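PDB 3RCY: mandelate racemase/muconate lactonizing enzyme-like protein from Roseovarius sp. TM1035, which probably catalyses a magnesium-dependent isomerisation or related reaction as a member of the mandelate racemase/muconate lactonizing enzyme family of the enolase superfamily. Local coordinates for residues Leu26-Leu29 with Ile35-Trp38; Glu56-Arg61 with Arg76-Ser81; Glu69-Met74 with Asp104-Ala109. One frame throughout, in Å; residues are numbered along the deposited sequence.

All three contacts lie in the N-terminal domain of the chain, on one side of its centre. Interaction 1 comes first in sequence, pairing strands 24-31 and 36-41; interactions 2 and 3 follow with alternating segments and share helix 71-80. The C-terminal part of that helix meets helix 48-63 (interaction 2), while its first turn and the residues before it meet the C-terminal part of helix 89-110 (interaction 3). The centres of interactions 1 and 3 are about 12 Å apart, those of 2 and 3 about 16 Å, and those of 1 and 2 about 17 Å. L29 packs on F59, and D104 and K108 reach the backbone of 36-38, so hairpin and helices form one compact alpha+beta unit.

Interaction 1 of 3, residues Leu26-Leu29 with Ile35-Trp38; sequences LVKL and ITGW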
# COMPACT_ATOMS: atom_id res chain seq x y z
N LEU A 26 -20.22 -41.52 -1.39
CA LEU A 26 -19.51 -42.11 -2.51
C LEU A 26 -20.34 -42.00 -3.78
O LEU A 26 -21.57 -42.15 -3.74
CB LEU A 26 -19.18 -43.59 -2.23
CG LEU A 26 -18.52 -43.91 -0.88
CD1 LEU A 26 -18.32 -45.42 -0.75
CD2 LEU A 26 -17.19 -43.17 -0.70
N VAL A 27 -19.68 -41.73 -4.90
CA VAL A 27 -20.34 -41.74 -6.20
C VAL A 27 -19.65 -42.74 -7.13
O VAL A 27 -18.42 -42.85 -7.15
CB VAL A 27 -20.42 -40.32 -6.86
CG1 VAL A 27 -21.27 -39.40 -6.01
CG2 VAL A 27 -19.01 -39.72 -7.08
N LYS A 28 -20.45 -43.48 -7.88
CA LYS A 28 -19.93 -44.45 -8.82
C LYS A 28 -20.49 -44.08 -10.18
O LYS A 28 -21.71 -44.03 -10.37
CB LYS A 28 -20.36 -45.87 -8.39
CG LYS A 28 -20.01 -47.00 -9.35
CD LYS A 28 -20.95 -48.19 -9.07
CE LYS A 28 -20.68 -49.39 -9.95
NZ LYS A 28 -21.51 -50.55 -9.46
N LEU A 29 -19.59 -43.79 -11.12
CA LEU A 29 -19.98 -43.46 -12.48
C LEU A 29 -19.65 -44.61 -13.41
O LEU A 29 -18.64 -45.30 -13.22
CB LEU A 29 -19.28 -42.18 -12.97
CG LEU A 29 -19.59 -40.87 -12.25
CD1 LEU A 29 -18.89 -39.71 -12.93
CD2 LEU A 29 -21.09 -40.62 -12.19
N ILE A 35 -16.92 -48.92 -18.35
CA ILE A 35 -15.85 -48.56 -17.40
C ILE A 35 -16.46 -47.87 -16.18
O ILE A 35 -17.32 -47.00 -16.31
CB ILE A 35 -14.74 -47.68 -18.05
CG1 ILE A 35 -14.13 -48.39 -19.27
CG2 ILE A 35 -13.64 -47.36 -17.02
CD1 ILE A 35 -13.16 -47.54 -20.08
N THR A 36 -16.01 -48.26 -14.99
CA THR A 36 -16.54 -47.67 -13.77
C THR A 36 -15.48 -46.84 -13.06
O THR A 36 -14.30 -47.19 -13.07
CB THR A 36 -17.10 -48.74 -12.80
OG1 THR A 36 -16.05 -49.65 -12.45
CG2 THR A 36 -18.25 -49.51 -13.44
N GLY A 37 -15.92 -45.74 -12.46
CA GLY A 37 -15.05 -44.87 -11.67
C GLY A 37 -15.71 -44.49 -10.36
O GLY A 37 -16.94 -44.33 -10.30
N TRP A 38 -14.90 -44.36 -9.32
CA TRP A 38 -15.39 -44.01 -8.00
C TRP A 38 -14.86 -42.65 -7.55
O TRP A 38 -13.70 -42.30 -7.81
CB TRP A 38 -15.00 -45.07 -6.97
CG TRP A 38 -15.78 -46.36 -7.10
CD1 TRP A 38 -15.49 -47.42 -7.92
CD2 TRP A 38 -16.97 -46.72 -6.37
NE1 TRP A 38 -16.43 -48.41 -7.75
CE2 TRP A 38 -17.35 -48.01 -6.81
CE3 TRP A 38 -17.75 -46.07 -5.41
CZ2 TRP A 38 -18.47 -48.67 -6.30
CZ3 TRP A 38 -18.87 -46.73 -4.90
CH2 TRP A 38 -19.22 -48.02 -5.35
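The indole of W38 carries K28 over one face: CB of the lysine stands 3.7 Å from the centroid of the six-membered ring, only 3° off the ring normal, a CH-pi contact. Further out, CG stands over the CE2-CZ2 bond, and CD passes just beyond it, 3.7 Å from W38 CZ2. At the ring's edge, near its plane, L26 CB touches CZ3 at 4.1 Å. With chi1 of 174°, CG of K28 lies opposite the backbone N, and the extended chain leaves the ring past its CE2-CZ2 side, while NZ goes on to a salt bridge with E372. Lysine suits the position because its methylenes can cover an aromatic face and its ammonium still reach an acid. Were W38 replaced by an alanine, the lysine methylenes would probably lose the flat surface they lie on, and L26 CB the ring edge beside it.

The backbones hold these side chains in register. K28 and W38 are a non-hydrogen-bonded antiparallel pair; beside them L29 and G37 form a hydrogen-bonded pair, with L29 N to G37 O at 2.8 Å and G37 N to L29 O at 2.9 Å. CA-H...O contacts reinforce the pairing, among them T36 CA to L29 O at 3.2 Å. L29 turns to the other face of the sheet, where it packs on L98, A101 and I105 of helix 89-110; G37 adds no side chain there. D104 accepts a hydrogen bond from W38 N. The two strands form a beta hairpin, the second half of the three-stranded antiparallel meander that precedes the helices in the N-terminal capping domain of enolase-superfamily enzymes.

Interaction 2 of 3, residues Glu56-Arg61 with Arg76-Ser81; sequences EDVFAR and RRVYSS
Apolar contact between V58 and V78 joins the two helices: CG1 of V58 lies 3.7 Å from CG2 of V78 and 4.0 Å from its CG1, touching both methyls. The side chains cross at about a right angle. In V58 the CG1 methyl is placed opposite the backbone N (chi1 169°), the branch that meets the other helix. Valine is apt here, being short and branched at CB, so two backbones can approach to 6.8 Å between the CA atoms of V58 and V78. On helix 89-110, A94 and L98 cover V58, and F95 covers V78.

Looser contact follows at the ends of the segments, where R61 CD comes 4.2 Å from S81 OG. That hydroxyl bonds to S45 O of the second subunit and to H62.

Charge is paired within helix 48-63. One turn apart, D57 and R61 form a two-pronged salt bridge: the side of the guanidinium, in its own plane, presents NE to OD1 and NH2 to OD2, both at 3.0 Å and nearly straight. Each oxygen is met on its syn side, about 30° out of the carboxylate plane. The grip fixes the arginine's rotation, and NH1 bonds to T383 O of the second subunit.

These helices belong to the alpha-helical part of the N-terminal capping domain, and the polar side chains R61 and S81 meet the second subunit.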
# COMPACT_ATOMS: atom_id res chain seq x y z
N GLU A 56 -27.42 -35.74 -8.13
CA GLU A 56 -28.18 -36.21 -9.29
C GLU A 56 -28.45 -35.08 -10.29
O GLU A 56 -28.32 -35.28 -11.50
CB GLU A 56 -29.50 -36.89 -8.84
CG GLU A 56 -29.30 -38.28 -8.23
CD GLU A 56 -30.57 -38.85 -7.59
OE1 GLU A 56 -31.61 -38.16 -7.58
OE2 GLU A 56 -30.52 -40.00 -7.08
N ASP A 57 -28.80 -33.90 -9.79
CA ASP A 57 -29.04 -32.73 -10.63
C ASP A 57 -27.77 -32.33 -11.40
O ASP A 57 -27.79 -32.24 -12.63
CB ASP A 57 -29.53 -31.54 -9.80
CG ASP A 57 -29.91 -30.34 -10.65
OD1 ASP A 57 -29.01 -29.73 -11.26
OD2 ASP A 57 -31.11 -30.00 -10.71
N VAL A 58 -26.69 -32.10 -10.66
CA VAL A 58 -25.40 -31.72 -11.25
C VAL A 58 -24.97 -32.71 -12.35
O VAL A 58 -24.60 -32.31 -13.46
CB VAL A 58 -24.30 -31.61 -10.15
CG1 VAL A 58 -22.91 -31.48 -10.78
CG2 VAL A 58 -24.60 -30.41 -9.23
N PHE A 59 -25.01 -34.00 -12.02
CA PHE A 59 -24.64 -35.03 -12.99
C PHE A 59 -25.55 -35.01 -14.23
O PHE A 59 -25.05 -34.96 -15.35
CB PHE A 59 -24.62 -36.43 -12.38
CG PHE A 59 -24.32 -37.51 -13.37
CD1 PHE A 59 -23.03 -37.69 -13.86
CD2 PHE A 59 -25.34 -38.35 -13.85
CE1 PHE A 59 -22.74 -38.70 -14.79
CE2 PHE A 59 -25.06 -39.36 -14.78
CZ PHE A 59 -23.75 -39.52 -15.25
N ALA A 60 -26.87 -35.04 -14.02
CA ALA A 60 -27.80 -35.12 -15.16
C ALA A 60 -27.71 -33.88 -16.04
O ALA A 60 -27.76 -33.97 -17.26
CB ALA A 60 -29.25 -35.35 -14.68
N ARG A 61 -27.55 -32.72 -15.41
CA ARG A 61 -27.59 -31.43 -16.11
C ARG A 61 -26.29 -31.13 -16.87
O ARG A 61 -26.33 -30.61 -17.99
CB ARG A 61 -27.91 -30.30 -15.11
CG ARG A 61 -28.37 -28.99 -15.75
CD ARG A 61 -28.81 -27.97 -14.69
NE ARG A 61 -29.89 -28.47 -13.84
CZ ARG A 61 -31.18 -28.50 -14.18
NH1 ARG A 61 -31.59 -28.04 -15.35
NH2 ARG A 61 -32.07 -28.99 -13.32
N ARG A 76 -16.62 -25.70 -15.76
CA ARG A 76 -17.24 -24.43 -16.15
C ARG A 76 -18.77 -24.49 -16.13
O ARG A 76 -19.42 -23.54 -15.70
CB ARG A 76 -16.78 -23.95 -17.53
CG ARG A 76 -15.28 -23.56 -17.66
CD ARG A 76 -14.79 -22.61 -16.55
NE ARG A 76 -15.61 -21.40 -16.43
CZ ARG A 76 -15.32 -20.38 -15.63
NH1 ARG A 76 -14.22 -20.41 -14.86
NH2 ARG A 76 -16.14 -19.32 -15.58
N ARG A 77 -19.33 -25.60 -16.62
CA ARG A 77 -20.78 -25.79 -16.63
C ARG A 77 -21.37 -25.73 -15.22
O ARG A 77 -22.33 -25.01 -14.99
CB ARG A 77 -21.14 -27.13 -17.26
CG ARG A 77 -21.04 -27.18 -18.76
CD ARG A 77 -21.35 -28.59 -19.23
NE ARG A 77 -21.31 -28.73 -20.67
CZ ARG A 77 -21.15 -29.89 -21.31
NH1 ARG A 77 -21.00 -31.03 -20.63
NH2 ARG A 77 -21.13 -29.92 -22.64
N VAL A 78 -20.79 -26.50 -14.30
CA VAL A 78 -21.32 -26.56 -12.93
C VAL A 78 -21.06 -25.24 -12.19
O VAL A 78 -21.94 -24.71 -11.52
CB VAL A 78 -20.74 -27.76 -12.12
CG1 VAL A 78 -21.36 -27.82 -10.73
CG2 VAL A 78 -21.00 -29.07 -12.86
N TYR A 79 -19.85 -24.72 -12.35
CA TYR A 79 -19.46 -23.44 -11.74
C TYR A 79 -20.37 -22.29 -12.16
O TYR A 79 -20.65 -21.40 -11.34
CB TYR A 79 -18.01 -23.12 -12.13
CG TYR A 79 -17.40 -21.93 -11.43
CD1 TYR A 79 -17.07 -21.98 -10.08
CD2 TYR A 79 -17.09 -20.77 -12.14
CE1 TYR A 79 -16.49 -20.89 -9.43
CE2 TYR A 79 -16.50 -19.67 -11.51
CZ TYR A 79 -16.20 -19.76 -10.15
OH TYR A 79 -15.61 -18.70 -9.52
N SER A 80 -20.84 -22.33 -13.41
CA SER A 80 -21.67 -21.28 -13.98
C SER A 80 -23.17 -21.54 -13.85
O SER A 80 -24.00 -20.66 -14.18
CB SER A 80 -21.33 -21.11 -15.47
OG SER A 80 -19.94 -20.87 -15.65
N SER A 81 -23.52 -22.74 -13.38
CA SER A 81 -24.89 -23.23 -13.38
C SER A 81 -25.91 -22.23 -12.84
O SER A 81 -25.77 -21.71 -11.73
CB SER A 81 -24.99 -24.55 -12.60
OG SER A 81 -26.24 -25.18 -12.83

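Interaction 3 of 3, residues Glu69-Met74 with Asp104-Ala109; sequences ENIELM and DILGKA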
# COMPACT_ATOMS: atom_id res chain seq x y z
N GLU A 69 -13.05 -36.90 -20.61
CA GLU A 69 -11.87 -36.07 -20.88
C GLU A 69 -12.15 -34.58 -20.65
O GLU A 69 -11.24 -33.80 -20.34
CB GLU A 69 -11.39 -36.24 -22.32
CG GLU A 69 -10.71 -37.56 -22.63
CD GLU A 69 -10.36 -37.71 -24.11
OE1 GLU A 69 -10.97 -37.00 -24.95
OE2 GLU A 69 -9.49 -38.55 -24.44
N ASN A 70 -13.41 -34.17 -20.79
CA ASN A 70 -13.74 -32.74 -20.83
C ASN A 70 -13.94 -32.14 -19.45
O ASN A 70 -15.02 -31.64 -19.12
CB ASN A 70 -14.92 -32.48 -21.77
CG ASN A 70 -14.57 -32.78 -23.23
OD1 ASN A 70 -13.40 -32.75 -23.61
ND2 ASN A 70 -15.58 -33.09 -24.04
N ILE A 71 -12.87 -32.20 -18.66
CA ILE A 71 -12.87 -31.80 -17.25
C ILE A 71 -12.97 -30.28 -17.08
O ILE A 71 -13.66 -29.80 -16.17
CB ILE A 71 -11.59 -32.36 -16.54
CG1 ILE A 71 -11.53 -33.90 -16.63
CG2 ILE A 71 -11.49 -31.89 -15.09
CD1 ILE A 71 -12.46 -34.64 -15.70
N GLU A 72 -12.28 -29.52 -17.94
CA GLU A 72 -12.35 -28.06 -17.91
C GLU A 72 -13.79 -27.61 -18.18
O GLU A 72 -14.33 -26.75 -17.47
CB GLU A 72 -11.43 -27.43 -18.97
CG GLU A 72 -9.94 -27.62 -18.75
CD GLU A 72 -9.29 -26.49 -17.94
OE1 GLU A 72 -9.98 -25.52 -17.53
OE2 GLU A 72 -8.07 -26.58 -17.71
N LEU A 73 -14.38 -28.20 -19.21
CA LEU A 73 -15.73 -27.84 -19.65
C LEU A 73 -16.76 -28.17 -18.58
O LEU A 73 -17.62 -27.34 -18.26
CB LEU A 73 -16.07 -28.55 -20.97
CG LEU A 73 -17.48 -28.29 -21.54
CD1 LEU A 73 -17.75 -26.81 -21.79
CD2 LEU A 73 -17.70 -29.09 -22.82
N MET A 74 -16.68 -29.37 -18.02
CA MET A 74 -17.66 -29.79 -17.02
C MET A 74 -17.56 -28.92 -15.76
O MET A 74 -18.59 -28.56 -15.19
CB MET A 74 -17.54 -31.28 -16.70
CG MET A 74 -17.99 -32.15 -17.88
SD MET A 74 -18.16 -33.88 -17.47
CE MET A 74 -16.44 -34.39 -17.52
N ASP A 104 -10.84 -41.54 -12.20
CA ASP A 104 -10.76 -42.99 -12.03
C ASP A 104 -11.05 -43.67 -13.38
O ASP A 104 -10.28 -44.53 -13.83
CB ASP A 104 -11.73 -43.45 -10.94
CG ASP A 104 -11.43 -44.86 -10.42
OD1 ASP A 104 -10.30 -45.36 -10.61
OD2 ASP A 104 -12.34 -45.47 -9.81
N ILE A 105 -12.14 -43.26 -14.04
CA ILE A 105 -12.48 -43.71 -15.39
C ILE A 105 -11.36 -43.44 -16.43
O ILE A 105 -11.00 -44.32 -17.19
CB ILE A 105 -13.83 -43.10 -15.88
CG1 ILE A 105 -15.01 -43.84 -15.24
CG2 ILE A 105 -13.94 -43.17 -17.42
CD1 ILE A 105 -16.29 -43.04 -15.20
N LEU A 106 -10.83 -42.22 -16.43
CA LEU A 106 -9.79 -41.83 -17.39
C LEU A 106 -8.54 -42.68 -17.24
O LEU A 106 -8.01 -43.18 -18.23
CB LEU A 106 -9.46 -40.33 -17.28
CG LEU A 106 -10.56 -39.38 -17.80
CD1 LEU A 106 -10.36 -37.95 -17.29
CD2 LEU A 106 -10.66 -39.41 -19.33
N GLY A 107 -8.09 -42.88 -16.00
CA GLY A 107 -6.94 -43.76 -15.77
C GLY A 107 -7.16 -45.18 -16.28
O GLY A 107 -6.27 -45.78 -16.90
N LYS A 108 -8.35 -45.72 -16.02
CA LYS A 108 -8.70 -47.06 -16.52
C LYS A 108 -8.71 -47.11 -18.05
O LYS A 108 -8.17 -48.04 -18.64
CB LYS A 108 -10.04 -47.55 -15.94
CG LYS A 108 -9.98 -47.78 -14.43
CD LYS A 108 -11.27 -48.34 -13.87
CE LYS A 108 -11.22 -48.35 -12.34
NZ LYS A 108 -12.51 -48.81 -11.73
N ALA A 109 -9.31 -46.10 -18.68
CA ALA A 109 -9.36 -46.02 -20.14
C ALA A 109 -7.97 -45.87 -20.77
O ALA A 109 -7.70 -46.43 -21.83
CB ALA A 109 -10.29 -44.89 -20.59
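The backbones come nearest where the residues just before helix 71-80 face helix 89-110, with 7.0 Å between the CA atoms of E69 and L106, and no hydrogen bond joins the segments. L106 carries the contact. Its CB is directed toward the other segment, and its two methyls are divided between E69 and I71: CD2 lies 3.7 Å from the backbone N of E69 and 3.8 Å from its CG, while CD1 meets CD1 of I71 at 4.2 Å. With chi1 of -71°, CG of the leucine lies opposite its own carbonyl carbon, and the fork beyond it reaches both residues. Leucine suits the place because a branched end can touch two neighbours at once.

E69 crosses L106 at about a right angle. Its aliphatic part meets the leucine, whereas the carboxylate at the end of the extended chain turns to arginines: R110 of the same chain and R112 of the third subunit. I71 completes the apolar side, packing also on C102 and W103 of helix 89-110.

The turn leading into the helix is tight. N70 is the centre of an inverse gamma turn and occupies the N-cap position, yet its side chain makes no capping bond; it instead joins E66 and K121 N of the third subunit.

Chemically, then, the segments meet by van der Waals packing, mostly of methyl and methylene groups, with L106 CD2 also against the backbone N of E69. The buried charge of E69 is held by two arginines, one of them from a neighbouring subunit, which would be expected to favour its ionised form and ties this helix junction to the assembly.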